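Local coordinates for ESAT-6/WXG100 secretion system protein (Streptococcus gallolyticus, PDB 7JQE), which is the EsaA subunit of the bacterial type VIIb secretion system, its extracellular region probably contributing to the export of protein toxins, at residues A[373-378]-A[384-389]; A[329-334]-A[339-344]; A[214-219]-A[395-400]. One frame throughout, in Å; residues are numbered along the deposited sequence.

Contact 1 of 3, residues A[373-378]-A[384-389]. With EDO (1,2-ethanediol), chain I.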
ATOM      1  N   ILE A 373      18.023 -53.355 -16.746  1.00 66.14           N
ATOM      2  CA  ILE A 373      17.893 -54.757 -17.125  1.00 67.76           C
ATOM      3  C   ILE A 373      19.237 -55.431 -16.903  1.00 70.73           C
ATOM      4  O   ILE A 373      20.280 -54.884 -17.283  1.00 73.35           O
ATOM      5  CB  ILE A 373      17.451 -54.903 -18.591  1.00 67.38           C
ATOM      6  CG1 ILE A 373      16.003 -54.448 -18.777  1.00 69.28           C
ATOM      7  CG2 ILE A 373      17.629 -56.339 -19.059  1.00 73.60           C
ATOM      8  CD1 ILE A 373      15.512 -54.586 -20.206  1.00 68.23           C
ATOM      9  N   THR A 374      19.217 -56.614 -16.290  1.00 73.30           N
ATOM     10  CA  THR A 374      20.413 -57.435 -16.139  1.00 74.84           C
ATOM     11  C   THR A 374      20.121 -58.852 -16.605  1.00 74.82           C
ATOM     12  O   THR A 374      19.046 -59.398 -16.336  1.00 79.06           O
ATOM     13  CB  THR A 374      20.917 -57.480 -14.687  1.00 77.37           C
ATOM     14  OG1 THR A 374      19.939 -58.111 -13.851  1.00 86.04           O
ATOM     15  CG2 THR A 374      21.204 -56.084 -14.171  1.00 67.85           C
ATOM     16  N   LEU A 375      21.085 -59.446 -17.301  1.00 84.46           N
ATOM     17  CA  LEU A 375      20.979 -60.833 -17.726  1.00 80.23           C
ATOM     18  C   LEU A 375      22.370 -61.436 -17.812  1.00 77.63           C
ATOM     19  O   LEU A 375      23.383 -60.746 -17.659  1.00 74.06           O
ATOM     20  CB  LEU A 375      20.275 -60.964 -19.079  1.00 82.29           C
ATOM     21  CG  LEU A 375      21.020 -60.320 -20.250  1.00 80.85           C
ATOM     22  CD1 LEU A 375      21.023 -61.231 -21.465  1.00 69.22           C
ATOM     23  CD2 LEU A 375      20.397 -58.967 -20.583  1.00 66.44           C
ATOM     24  N   ASP A 376      22.404 -62.742 -18.066  1.00 71.66           N
ATOM     25  CA  ASP A 376      23.624 -63.469 -18.381  1.00 72.68           C
ATOM     26  C   ASP A 376      23.524 -63.984 -19.810  1.00 79.30           C
ATOM     27  O   ASP A 376      22.530 -64.622 -20.172  1.00 74.84           O
ATOM     28  CB  ASP A 376      23.850 -64.636 -17.408  1.00 84.59           C
ATOM     29  CG  ASP A 376      24.495 -64.199 -16.105  1.00 83.06           C
ATOM     30  OD1 ASP A 376      25.160 -63.141 -16.097  1.00 81.88           O
ATOM     31  OD2 ASP A 376      24.343 -64.917 -15.092  1.00 79.96           O
ATOM     32  N   LEU A 377      24.538 -63.689 -20.623  1.00 73.46           N
ATOM     33  CA  LEU A 377      24.660 -64.261 -21.958  1.00 75.34           C
ATOM     34  C   LEU A 377      25.622 -65.441 -21.889  1.00 78.13           C
ATOM     35  O   LEU A 377      26.812 -65.263 -21.611  1.00 76.62           O
ATOM     36  CB  LEU A 377      25.150 -63.227 -22.972  1.00 75.30           C
ATOM     37  CG  LEU A 377      25.394 -63.760 -24.390  1.00 76.54           C
ATOM     38  CD1 LEU A 377      24.092 -64.210 -25.035  1.00 74.50           C
ATOM     39  CD2 LEU A 377      26.100 -62.730 -25.264  1.00 75.38           C
ATOM     40  N   ASN A 378      25.105 -66.641 -22.136  1.00 76.52           N
ATOM     41  CA  ASN A 378      25.888 -67.868 -22.060  1.00 79.75           C
ATOM     42  C   ASN A 378      26.231 -68.343 -23.466  1.00 81.18           C
ATOM     43  O   ASN A 378      25.332 -68.643 -24.259  1.00 84.98           O
ATOM     44  CB  ASN A 378      25.129 -68.956 -21.299  1.00 79.86           C
ATOM     45  CG  ASN A 378      24.696 -68.505 -19.916  1.00 94.98           C
ATOM     46  OD1 ASN A 378      25.498 -68.475 -18.982  1.00 93.09           O
ATOM     47  ND2 ASN A 378      23.420 -68.155 -19.778  1.00 87.53           N
ATOM     48  N   ILE A 384      28.727 -64.193 -19.727  1.00 74.64           N
ATOM     49  CA  ILE A 384      29.068 -62.779 -19.777  1.00 81.15           C
ATOM     50  C   ILE A 384      27.891 -61.990 -19.200  1.00 77.07           C
ATOM     51  O   ILE A 384      26.808 -61.971 -19.801  1.00 74.16           O
ATOM     52  CB  ILE A 384      29.395 -62.328 -21.206  1.00 86.65           C
ATOM     53  CG1 ILE A 384      30.408 -63.296 -21.833  1.00 90.25           C
ATOM     54  CG2 ILE A 384      29.911 -60.897 -21.210  1.00 71.08           C
ATOM     55  CD1 ILE A 384      31.355 -62.650 -22.818  1.00 93.83           C
ATOM     56  N   PRO A 385      28.051 -61.343 -18.046  1.00 79.22           N
ATOM     57  CA  PRO A 385      26.951 -60.540 -17.503  1.00 74.31           C
ATOM     58  C   PRO A 385      26.733 -59.294 -18.343  1.00 74.01           C
ATOM     59  O   PRO A 385      27.682 -58.693 -18.849  1.00 75.41           O
ATOM     60  CB  PRO A 385      27.439 -60.185 -16.095  1.00 70.29           C
ATOM     61  CG  PRO A 385      28.920 -60.131 -16.238  1.00 72.59           C
ATOM     62  CD  PRO A 385      29.271 -61.227 -17.228  1.00 80.45           C
HETATM   63  N   MSE A 386      25.470 -58.907 -18.490  1.00 78.96           N
HETATM   64  CA  MSE A 386      25.142 -57.707 -19.253  1.00 74.61           C
HETATM   65  C   MSE A 386      24.026 -56.905 -18.602  1.00 74.12           C
HETATM   66  O   MSE A 386      23.157 -57.462 -17.932  1.00 69.71           O
HETATM   67  CB  MSE A 386      24.761 -58.082 -20.681  1.00 80.09           C
HETATM   68  CG  MSE A 386      25.804 -58.959 -21.340  1.00 93.90           C
HETATM   69 SE   MSE A 386      25.744 -58.934 -23.283  1.00116.90          SE
HETATM   70  CE  MSE A 386      24.055 -59.868 -23.583  1.00113.18           C
ATOM     71  N   THR A 387      24.056 -55.590 -18.809  1.00 70.70           N
ATOM     72  CA  THR A 387      23.116 -54.688 -18.163  1.00 70.86           C
ATOM     73  C   THR A 387      22.856 -53.492 -19.065  1.00 69.03           C
ATOM     74  O   THR A 387      23.736 -53.057 -19.813  1.00 73.64           O
ATOM     75  CB  THR A 387      23.644 -54.212 -16.806  1.00 74.67           C
ATOM     76  OG1 THR A 387      22.713 -53.294 -16.221  1.00 78.61           O
ATOM     77  CG2 THR A 387      24.993 -53.522 -16.976  1.00 61.65           C
ATOM     78  N   TYR A 388      21.634 -52.968 -18.987  1.00 71.02           N
ATOM     79  CA  TYR A 388      21.247 -51.760 -19.701  1.00 67.62           C
ATOM     80  C   TYR A 388      20.362 -50.926 -18.790  1.00 64.84           C
ATOM     81  O   TYR A 388      19.601 -51.463 -17.983  1.00 71.18           O
ATOM     82  CB  TYR A 388      20.516 -52.083 -21.010  1.00 64.45           C
ATOM     83  CG  TYR A 388      21.264 -53.072 -21.866  1.00 71.99           C
ATOM     84  CD1 TYR A 388      22.330 -52.664 -22.655  1.00 73.41           C
ATOM     85  CD2 TYR A 388      20.922 -54.417 -21.868  1.00 75.35           C
ATOM     86  CE1 TYR A 388      23.028 -53.565 -23.429  1.00 74.71           C
ATOM     87  CE2 TYR A 388      21.614 -55.326 -22.640  1.00 74.71           C
ATOM     88  CZ  TYR A 388      22.665 -54.893 -23.419  1.00 72.86           C
ATOM     89  OH  TYR A 388      23.362 -55.788 -24.190  1.00 67.27           O
ATOM     90  N   THR A 389      20.473 -49.607 -18.920  1.00 70.55           N
ATOM     91  CA  THR A 389      19.773 -48.692 -18.029  1.00 62.03           C
ATOM     92  C   THR A 389      19.187 -47.537 -18.824  1.00 60.29           C
ATOM     93  O   THR A 389      19.763 -47.091 -19.820  1.00 56.97           O
ATOM     94  CB  THR A 389      20.703 -48.141 -16.942  1.00 57.91           C
ATOM     95  OG1 THR A 389      21.222 -49.225 -16.162  1.00 73.84           O
ATOM     96  CG2 THR A 389      19.942 -47.192 -16.029  1.00 66.12           C
TER
HETATM   97  C1  EDO I 708      22.885 -48.293 -21.704  1.00 82.17           C
HETATM   98  O1  EDO I 708      23.135 -49.272 -20.689  1.00 85.81           O
HETATM   99  C2  EDO I 708      21.505 -48.525 -22.311  1.00 85.98           C
HETATM  100  O2  EDO I 708      21.113 -47.373 -23.069  1.00 94.55           O
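Met386, present as selenomethionine, reaches across to Leu377 and Leu375 on the tightly packed face of two antiparallel strands. Its chain bends at the third torsion (chi3 -69°), which turns CE toward strand 373-378; there Met386 CE lies 3.6 Å from Leu377 CB and 3.9 Å from Leu375 CD1. One methyl thus touches both leucines. The other branch of Leu375 meets the edge of an aromatic ring, its CD2 lying near the plane of the Tyr388 ring and 4.4 Å from Tyr388 CE2. Ile373 and Ile384 extend this buried face. Leu377, Ile384 and Met386 also pack on Ile384 of the second subunit, and Tyr361 stacks on Tyr388.

The opposite face, carrying Thr374, Asp376, Pro385 and Thr387, is looser and partly open to solvent. With chi1 at 178°, Thr387 OG1 is swung opposite the backbone N and donates to Ile373 O over 3.1 Å, arriving from above the carbonyl plane. The same oxygen takes Tyr388 N in that plane, so two donors grip it. Asp376 OD1 rests 3.5 Å from Pro385 CA, while OD1 forms a salt bridge with Arg383 and OD2 takes a hydrogen bond from Asn333.

Between the faces run six backbone hydrogen bonds, two for each of the pairs Ile373-Tyr388, Leu375-Met386 and Leu377-Ile384. The bond from Ile384 N to Leu377 O, 2.9 Å, is nearly straight at 174°. Pro385, which has no N-H to give, falls opposite Asp376 in a non-hydrogen-bonded pair and costs the pairing nothing. A largely apolar, packed face and a mostly polar, partly exposed one mark an amphipathic antiparallel beta hairpin, with strand 382-392 outermost in its four-stranded sheet within the chain.

Contact 2 of 3, residues A[329-334]-A[339-344]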
ATOM      1  N   VAL A 329      23.801 -71.314 -27.206  1.00 88.27           N
ATOM      2  CA  VAL A 329      23.847 -69.963 -26.661  1.00 82.40           C
ATOM      3  C   VAL A 329      22.491 -69.647 -26.047  1.00 87.21           C
ATOM      4  O   VAL A 329      21.449 -69.919 -26.655  1.00 82.43           O
ATOM      5  CB  VAL A 329      24.213 -68.938 -27.751  1.00 85.09           C
ATOM      6  CG1 VAL A 329      24.271 -67.532 -27.168  1.00 80.00           C
ATOM      7  CG2 VAL A 329      25.538 -69.316 -28.405  1.00 80.90           C
ATOM      8  N   THR A 330      22.503 -69.067 -24.844  1.00 79.85           N
ATOM      9  CA  THR A 330      21.277 -68.868 -24.083  1.00 80.27           C
ATOM     10  C   THR A 330      21.292 -67.519 -23.377  1.00 79.09           C
ATOM     11  O   THR A 330      22.322 -66.846 -23.279  1.00 82.68           O
ATOM     12  CB  THR A 330      21.070 -69.975 -23.042  1.00 86.42           C
ATOM     13  OG1 THR A 330      22.069 -69.859 -22.020  1.00 84.75           O
ATOM     14  CG2 THR A 330      21.162 -71.347 -23.693  1.00 83.37           C
ATOM     15  N   ILE A 331      20.119 -67.144 -22.872  1.00 78.47           N
ATOM     16  CA  ILE A 331      19.913 -65.935 -22.081  1.00 78.76           C
ATOM     17  C   ILE A 331      19.316 -66.365 -20.749  1.00 76.40           C
ATOM     18  O   ILE A 331      18.213 -66.924 -20.715  1.00 87.35           O
ATOM     19  CB  ILE A 331      18.985 -64.939 -22.796  1.00 74.36           C
ATOM     20  CG1 ILE A 331      19.616 -64.454 -24.103  1.00 73.72           C
ATOM     21  CG2 ILE A 331      18.637 -63.778 -21.879  1.00 72.80           C
ATOM     22  CD1 ILE A 331      18.603 -64.021 -25.138  1.00 73.52           C
ATOM     23  N   SER A 332      20.030 -66.103 -19.656  1.00 76.08           N
ATOM     24  CA  SER A 332      19.611 -66.578 -18.345  1.00 80.60           C
ATOM     25  C   SER A 332      19.621 -65.446 -17.325  1.00 80.15           C
ATOM     26  O   SER A 332      20.288 -64.424 -17.499  1.00 85.45           O
ATOM     27  CB  SER A 332      20.510 -67.722 -17.851  1.00 78.94           C
ATOM     28  OG  SER A 332      21.821 -67.260 -17.580  1.00 87.75           O
ATOM     29  N   ASN A 333      18.859 -65.653 -16.248  1.00 83.26           N
ATOM     30  CA  ASN A 333      18.857 -64.765 -15.083  1.00 85.85           C
ATOM     31  C   ASN A 333      18.510 -63.326 -15.467  1.00 86.61           C
ATOM     32  O   ASN A 333      19.201 -62.374 -15.097  1.00 84.74           O
ATOM     33  CB  ASN A 333      20.197 -64.833 -14.343  1.00 85.39           C
ATOM     34  CG  ASN A 333      20.513 -66.235 -13.834  1.00111.98           C
ATOM     35  OD1 ASN A 333      19.621 -66.971 -13.405  1.00110.71           O
ATOM     36  ND2 ASN A 333      21.790 -66.611 -13.886  1.00120.27           N
ATOM     37  N   VAL A 334      17.415 -63.172 -16.206  1.00 89.59           N
ATOM     38  CA  VAL A 334      16.942 -61.859 -16.634  1.00 77.33           C
ATOM     39  C   VAL A 334      16.109 -61.237 -15.526  1.00 75.32           C
ATOM     40  O   VAL A 334      15.362 -61.929 -14.824  1.00 81.71           O
ATOM     41  CB  VAL A 334      16.129 -61.963 -17.936  1.00 72.46           C
ATOM     42  CG1 VAL A 334      15.558 -60.604 -18.308  1.00 75.36           C
ATOM     43  CG2 VAL A 334      16.991 -62.499 -19.059  1.00 71.58           C
ATOM     44  N   VAL A 339      14.135 -60.212 -22.157  1.00 83.04           N
ATOM     45  CA  VAL A 339      15.281 -60.297 -23.053  1.00 75.56           C
ATOM     46  C   VAL A 339      15.178 -61.612 -23.810  1.00 77.02           C
ATOM     47  O   VAL A 339      15.109 -62.682 -23.194  1.00 82.82           O
ATOM     48  CB  VAL A 339      16.612 -60.197 -22.295  1.00 68.52           C
ATOM     49  CG1 VAL A 339      17.767 -60.100 -23.269  1.00 68.29           C
ATOM     50  CG2 VAL A 339      16.592 -58.988 -21.374  1.00 66.91           C
ATOM     51  N   VAL A 340      15.150 -61.532 -25.140  1.00 71.29           N
ATOM     52  CA  VAL A 340      14.895 -62.691 -25.985  1.00 73.18           C
ATOM     53  C   VAL A 340      15.583 -62.473 -27.324  1.00 80.48           C
ATOM     54  O   VAL A 340      15.813 -61.335 -27.741  1.00 82.87           O
ATOM     55  CB  VAL A 340      13.378 -62.932 -26.174  1.00 78.02           C
ATOM     56  CG1 VAL A 340      12.690 -63.160 -24.829  1.00 74.52           C
ATOM     57  CG2 VAL A 340      12.742 -61.761 -26.910  1.00 73.73           C
ATOM     58  N   PHE A 341      15.923 -63.576 -27.993  1.00 74.72           N
ATOM     59  CA  PHE A 341      16.458 -63.495 -29.346  1.00 75.09           C
ATOM     60  C   PHE A 341      15.390 -62.975 -30.300  1.00 95.44           C
ATOM     61  O   PHE A 341      14.224 -63.378 -30.234  1.00104.08           O
ATOM     62  CB  PHE A 341      16.964 -64.863 -29.811  1.00 81.02           C
ATOM     63  CG  PHE A 341      18.205 -65.320 -29.099  1.00 78.73           C
ATOM     64  CD1 PHE A 341      19.398 -64.637 -29.257  1.00 75.63           C
ATOM     65  CD2 PHE A 341      18.180 -66.431 -28.273  1.00 78.11           C
ATOM     66  CE1 PHE A 341      20.542 -65.048 -28.602  1.00 75.64           C
ATOM     67  CE2 PHE A 341      19.320 -66.848 -27.615  1.00 77.86           C
ATOM     68  CZ  PHE A 341      20.502 -66.155 -27.781  1.00 76.75           C
ATOM     69  N   ALA A 342      15.799 -62.085 -31.207  1.00 91.33           N
ATOM     70  CA  ALA A 342      14.832 -61.285 -31.956  1.00 85.53           C
ATOM     71  C   ALA A 342      14.011 -62.129 -32.926  1.00 89.92           C
ATOM     72  O   ALA A 342      12.812 -61.886 -33.102  1.00 94.94           O
ATOM     73  CB  ALA A 342      15.552 -60.163 -32.702  1.00 79.35           C
ATOM     74  N   ASP A 343      14.627 -63.122 -33.568  1.00 88.76           N
ATOM     75  CA  ASP A 343      13.929 -63.837 -34.632  1.00 89.33           C
ATOM     76  C   ASP A 343      13.030 -64.950 -34.106  1.00 94.63           C
ATOM     77  O   ASP A 343      11.994 -65.240 -34.713  1.00 91.25           O
ATOM     78  CB  ASP A 343      14.936 -64.407 -35.631  1.00 89.61           C
ATOM     79  CG  ASP A 343      15.860 -65.435 -35.006  1.00 97.76           C
ATOM     80  OD1 ASP A 343      15.834 -65.585 -33.767  1.00101.42           O
ATOM     81  OD2 ASP A 343      16.609 -66.097 -35.756  1.00 96.45           O
ATOM     82  N   ASP A 344      13.399 -65.581 -32.991  1.00102.64           N
ATOM     83  CA  ASP A 344      12.661 -66.729 -32.482  1.00102.76           C
ATOM     84  C   ASP A 344      11.747 -66.399 -31.314  1.00 91.00           C
ATOM     85  O   ASP A 344      10.881 -67.213 -30.979  1.00 93.66           O
ATOM     86  CB  ASP A 344      13.629 -67.830 -32.030  1.00109.10           C
ATOM     87  CG  ASP A 344      14.344 -68.489 -33.187  1.00130.54           C
ATOM     88  OD1 ASP A 344      13.976 -68.215 -34.348  1.00134.75           O
ATOM     89  OD2 ASP A 344      15.278 -69.283 -32.934  1.00130.02           O
TER
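Two antiparallel sheets face each other here in the manner of a beta sandwich, and Ile331 and Phe341 meet in the layer between them. Strand 327-335 belongs to the four-stranded sheet and strand 337-341 to the three-stranded one. The axes of their short segments come within 7.9 Å at an angle of 164°, nearly antiparallel but too far apart for backbone pairing.

Side chains bridge the gap. Ile331 CD1 sits over the centre of the Phe341 ring, 3.8 Å from the centroid and 9° off the ring normal, a well-centred CH-pi contact. The isoleucine gets there because CG1 stands beside the backbone N and the chain then runs on extended (chi2 153°), carrying CD1 over the ring, the two side chains running in opposite directions. Val329 CG1 adds a looser touch on the ring, 4.1 Å from Phe341 CZ.

The second branch of Ile331 serves another neighbour: Ile331 CG2 lies 4.0 Å from Val339 CG1, the two side chains crossing at about a right angle. Val339 is also held by Val334, whose CG1 comes to 3.6 Å from Val339 CG2. Val339 thus meets Ile331 through CG1 and, through CG2, Val334, which follows the corner at Asn333.

Backbone bonds of these segments run to neighbours on their own side: Ile331 with Val347 and Ser332 with Asp376 in one sheet, Val340 with Ser360 in the other. Leu357 and Ile359 touch Phe341 as well, and Leu375 packs against both Ile331 and Val334, continuing the apolar layer. Branched aliphatic residues packed among themselves and against an aromatic ring, with none of these backbone bonds joining the two segments, are features of the hydrophobic core of a beta sandwich.

Contact 3 of 3, residues A[214-219]-A[395-400]. With EDO (1,2-ethanediol), chain C.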
ATOM      1  N   PHE A 214      -1.792 -20.642 -12.037  1.00 57.22           N
ATOM      2  CA  PHE A 214      -2.037 -20.973 -10.638  1.00 56.22           C
ATOM      3  C   PHE A 214      -2.249 -22.470 -10.449  1.00 63.37           C
ATOM      4  O   PHE A 214      -1.897 -23.021  -9.400  1.00 65.77           O
ATOM      5  CB  PHE A 214      -3.245 -20.188 -10.118  1.00 53.28           C
ATOM      6  CG  PHE A 214      -2.962 -18.729  -9.850  1.00 54.78           C
ATOM      7  CD1 PHE A 214      -1.713 -18.317  -9.406  1.00 51.80           C
ATOM      8  CD2 PHE A 214      -3.950 -17.767 -10.040  1.00 57.26           C
ATOM      9  CE1 PHE A 214      -1.448 -16.977  -9.159  1.00 50.63           C
ATOM     10  CE2 PHE A 214      -3.695 -16.419  -9.791  1.00 48.51           C
ATOM     11  CZ  PHE A 214      -2.444 -16.024  -9.353  1.00 48.65           C
ATOM     12  N   SER A 215      -2.819 -23.145 -11.450  1.00 61.36           N
ATOM     13  CA  SER A 215      -3.082 -24.574 -11.316  1.00 64.43           C
ATOM     14  C   SER A 215      -1.789 -25.375 -11.346  1.00 63.24           C
ATOM     15  O   SER A 215      -1.606 -26.302 -10.548  1.00 67.97           O
ATOM     16  CB  SER A 215      -4.027 -25.040 -12.422  1.00 66.52           C
ATOM     17  OG  SER A 215      -5.357 -24.621 -12.168  1.00 78.70           O
ATOM     18  N   LYS A 216      -0.880 -25.032 -12.255  1.00 52.89           N
ATOM     19  CA  LYS A 216       0.407 -25.709 -12.294  1.00 55.03           C
ATOM     20  C   LYS A 216       1.181 -25.470 -11.004  1.00 58.37           C
ATOM     21  O   LYS A 216       1.664 -26.416 -10.371  1.00 67.73           O
ATOM     22  CB  LYS A 216       1.204 -25.240 -13.511  1.00 57.17           C
ATOM     23  CG  LYS A 216       2.371 -26.146 -13.863  1.00 68.71           C
ATOM     24  CD  LYS A 216       1.898 -27.567 -14.130  1.00 77.11           C
ATOM     25  CE  LYS A 216       3.056 -28.489 -14.496  1.00 82.29           C
ATOM     26  NZ  LYS A 216       2.592 -29.898 -14.657  1.00 82.45           N
ATOM     27  N   LEU A 217       1.294 -24.203 -10.589  1.00 53.82           N
ATOM     28  CA  LEU A 217       2.029 -23.887  -9.367  1.00 52.14           C
ATOM     29  C   LEU A 217       1.451 -24.613  -8.161  1.00 56.79           C
ATOM     30  O   LEU A 217       2.181 -24.926  -7.213  1.00 61.13           O
ATOM     31  CB  LEU A 217       2.022 -22.378  -9.126  1.00 51.03           C
ATOM     32  CG  LEU A 217       2.845 -21.480 -10.053  1.00 51.60           C
ATOM     33  CD1 LEU A 217       2.753 -20.024  -9.592  1.00 50.74           C
ATOM     34  CD2 LEU A 217       4.293 -21.937 -10.101  1.00 45.80           C
ATOM     35  N   GLU A 218       0.150 -24.895  -8.180  1.00 55.40           N
ATOM     36  CA  GLU A 218      -0.483 -25.592  -7.070  1.00 60.69           C
ATOM     37  C   GLU A 218      -0.292 -27.099  -7.171  1.00 73.62           C
ATOM     38  O   GLU A 218      -0.251 -27.784  -6.142  1.00 76.39           O
ATOM     39  CB  GLU A 218      -1.969 -25.235  -7.024  1.00 70.67           C
ATOM     40  CG  GLU A 218      -2.618 -25.393  -5.667  1.00 80.81           C
ATOM     41  CD  GLU A 218      -3.969 -24.714  -5.597  1.00 88.08           C
ATOM     42  OE1 GLU A 218      -4.226 -23.817  -6.429  1.00 89.64           O
ATOM     43  OE2 GLU A 218      -4.775 -25.074  -4.714  1.00 95.87           O
ATOM     44  N   GLU A 219      -0.174 -27.631  -8.392  1.00 75.98           N
ATOM     45  CA  GLU A 219       0.113 -29.051  -8.553  1.00 73.01           C
ATOM     46  C   GLU A 219       1.527 -29.389  -8.108  1.00 71.21           C
ATOM     47  O   GLU A 219       1.760 -30.478  -7.571  1.00 73.33           O
ATOM     48  CB  GLU A 219      -0.098 -29.476 -10.009  1.00 77.79           C
ATOM     49  CG  GLU A 219       0.285 -30.933 -10.301  1.00 91.69           C
ATOM     50  CD  GLU A 219       1.657 -31.079 -10.955  1.00 94.42           C
ATOM     51  OE1 GLU A 219       1.935 -30.352 -11.935  1.00 90.84           O
ATOM     52  OE2 GLU A 219       2.457 -31.926 -10.493  1.00 95.45           O
ATOM     53  N   THR A 395      11.711 -33.774 -14.142  1.00 60.20           N
ATOM     54  CA  THR A 395      12.136 -32.473 -13.650  1.00 53.96           C
ATOM     55  C   THR A 395      12.174 -31.407 -14.742  1.00 62.54           C
ATOM     56  O   THR A 395      12.791 -30.354 -14.548  1.00 58.26           O
ATOM     57  CB  THR A 395      13.509 -32.596 -12.994  1.00 58.59           C
ATOM     58  OG1 THR A 395      14.456 -33.068 -13.963  1.00 57.35           O
ATOM     59  CG2 THR A 395      13.452 -33.571 -11.825  1.00 43.32           C
ATOM     60  N   ALA A 396      11.529 -31.656 -15.885  1.00 54.11           N
ATOM     61  CA  ALA A 396      11.572 -30.689 -16.978  1.00 54.16           C
ATOM     62  C   ALA A 396      10.860 -29.397 -16.597  1.00 57.71           C
ATOM     63  O   ALA A 396      11.385 -28.300 -16.813  1.00 56.57           O
ATOM     64  CB  ALA A 396      10.950 -31.290 -18.236  1.00 50.10           C
ATOM     65  N   ASP A 397       9.652 -29.509 -16.040  1.00 48.77           N
ATOM     66  CA  ASP A 397       8.906 -28.320 -15.660  1.00 58.30           C
ATOM     67  C   ASP A 397       9.575 -27.604 -14.491  1.00 61.69           C
ATOM     68  O   ASP A 397       9.691 -26.373 -14.496  1.00 60.87           O
ATOM     69  CB  ASP A 397       7.459 -28.697 -15.334  1.00 59.06           C
ATOM     70  CG  ASP A 397       7.356 -29.883 -14.394  1.00 61.91           C
ATOM     71  OD1 ASP A 397       8.407 -30.369 -13.923  1.00 66.28           O
ATOM     72  OD2 ASP A 397       6.219 -30.327 -14.125  1.00 67.33           O
ATOM     73  N   ASP A 398      10.037 -28.361 -13.493  1.00 54.39           N
ATOM     74  CA  ASP A 398      10.772 -27.768 -12.381  1.00 48.21           C
ATOM     75  C   ASP A 398      11.954 -26.943 -12.884  1.00 54.06           C
ATOM     76  O   ASP A 398      12.138 -25.789 -12.480  1.00 62.00           O
ATOM     77  CB  ASP A 398      11.244 -28.867 -11.425  1.00 46.62           C
ATOM     78  CG  ASP A 398      10.126 -29.394 -10.529  1.00 62.56           C
ATOM     79  OD1 ASP A 398       9.049 -29.764 -11.044  1.00 70.16           O
ATOM     80  OD2 ASP A 398      10.330 -29.449  -9.299  1.00 73.19           O
ATOM     81  N   VAL A 399      12.762 -27.519 -13.777  1.00 45.47           N
ATOM     82  CA  VAL A 399      13.958 -26.833 -14.261  1.00 50.65           C
ATOM     83  C   VAL A 399      13.583 -25.591 -15.058  1.00 56.14           C
ATOM     84  O   VAL A 399      14.258 -24.557 -14.977  1.00 57.63           O
ATOM     85  CB  VAL A 399      14.826 -27.799 -15.093  1.00 53.03           C
ATOM     86  CG1 VAL A 399      15.721 -27.030 -16.057  1.00 40.96           C
ATOM     87  CG2 VAL A 399      15.672 -28.670 -14.177  1.00 44.34           C
ATOM     88  N   SER A 400      12.510 -25.672 -15.845  1.00 54.35           N
ATOM     89  CA  SER A 400      12.128 -24.543 -16.684  1.00 55.98           C
ATOM     90  C   SER A 400      11.506 -23.427 -15.853  1.00 57.93           C
ATOM     91  O   SER A 400      11.807 -22.246 -16.061  1.00 54.38           O
ATOM     92  CB  SER A 400      11.166 -25.008 -17.776  1.00 54.04           C
ATOM     93  OG  SER A 400      10.810 -23.930 -18.624  1.00 58.85           O
TER
HETATM   94  C1  EDO C 702       6.558 -32.785 -11.923  1.00 67.25           C
HETATM   95  O1  EDO C 702       7.839 -32.200 -12.197  1.00 56.34           O
HETATM   96  C2  EDO C 702       6.260 -32.711 -10.428  1.00 78.83           C
HETATM   97  O2  EDO C 702       6.336 -31.349  -9.980  1.00 73.67           O
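Lys216 reaches from helix 211-219 toward Asp397 in the first turn of helix 396-427. From CB, CG leaves anti to the backbone N and the chain bends at chi2 (58°), after which it runs straight to its tip. CB, CG and CD make no contact with segment 395-400. Lys216 CE and NZ both lie 3.7 Å from Asp397 OD2; the NZ pair is a long salt bridge. The stronger partner of the ammonium lies on its own helix: Glu219 OE1, 2.8 Å from Lys216 NZ, which meets it nearly along the C-O axis. The ammonium serves both carboxylates from one corner of a salt-bridge network of Lys216, Glu219 and Asp397, in which Glu219 OE1 and Asp397 OD2 are 4.8 Å apart.

A 1,2-ethanediol, probably from the crystallisation liquor, has O1 beside Asp397 OD1 and Asp398 OD1. Just beyond, Thr395, Asp398 and Val399 pack against the second subunit. With little surface buried and one long ionic link, the helices are joined here by electrostatics rather than packing; the lysine probably offsets the repulsion between the flanking acids, and the link is likely to be weak and sensitive to solvent.

Contacts 1 and 2 belong to the same beta region, their centres about 10 Å apart, and share the sheet in which strands 369-379 and 327-335 are neighbours. Contact 2 is mostly buried and apolar, joining sheet to sheet through side chains; contact 1, half buried, joins strand to strand through backbone bonds. Contact 3 differs in kind: a surface link between helices, resting on charge, its centre about 37 Å from that of contact 1 and 42 Å from that of contact 2. Along the chain it encloses both others, its two segments lying before and after the beta region. Contacts 1 and 3 also touch the second subunit, whereas contact 2 stays within one chain.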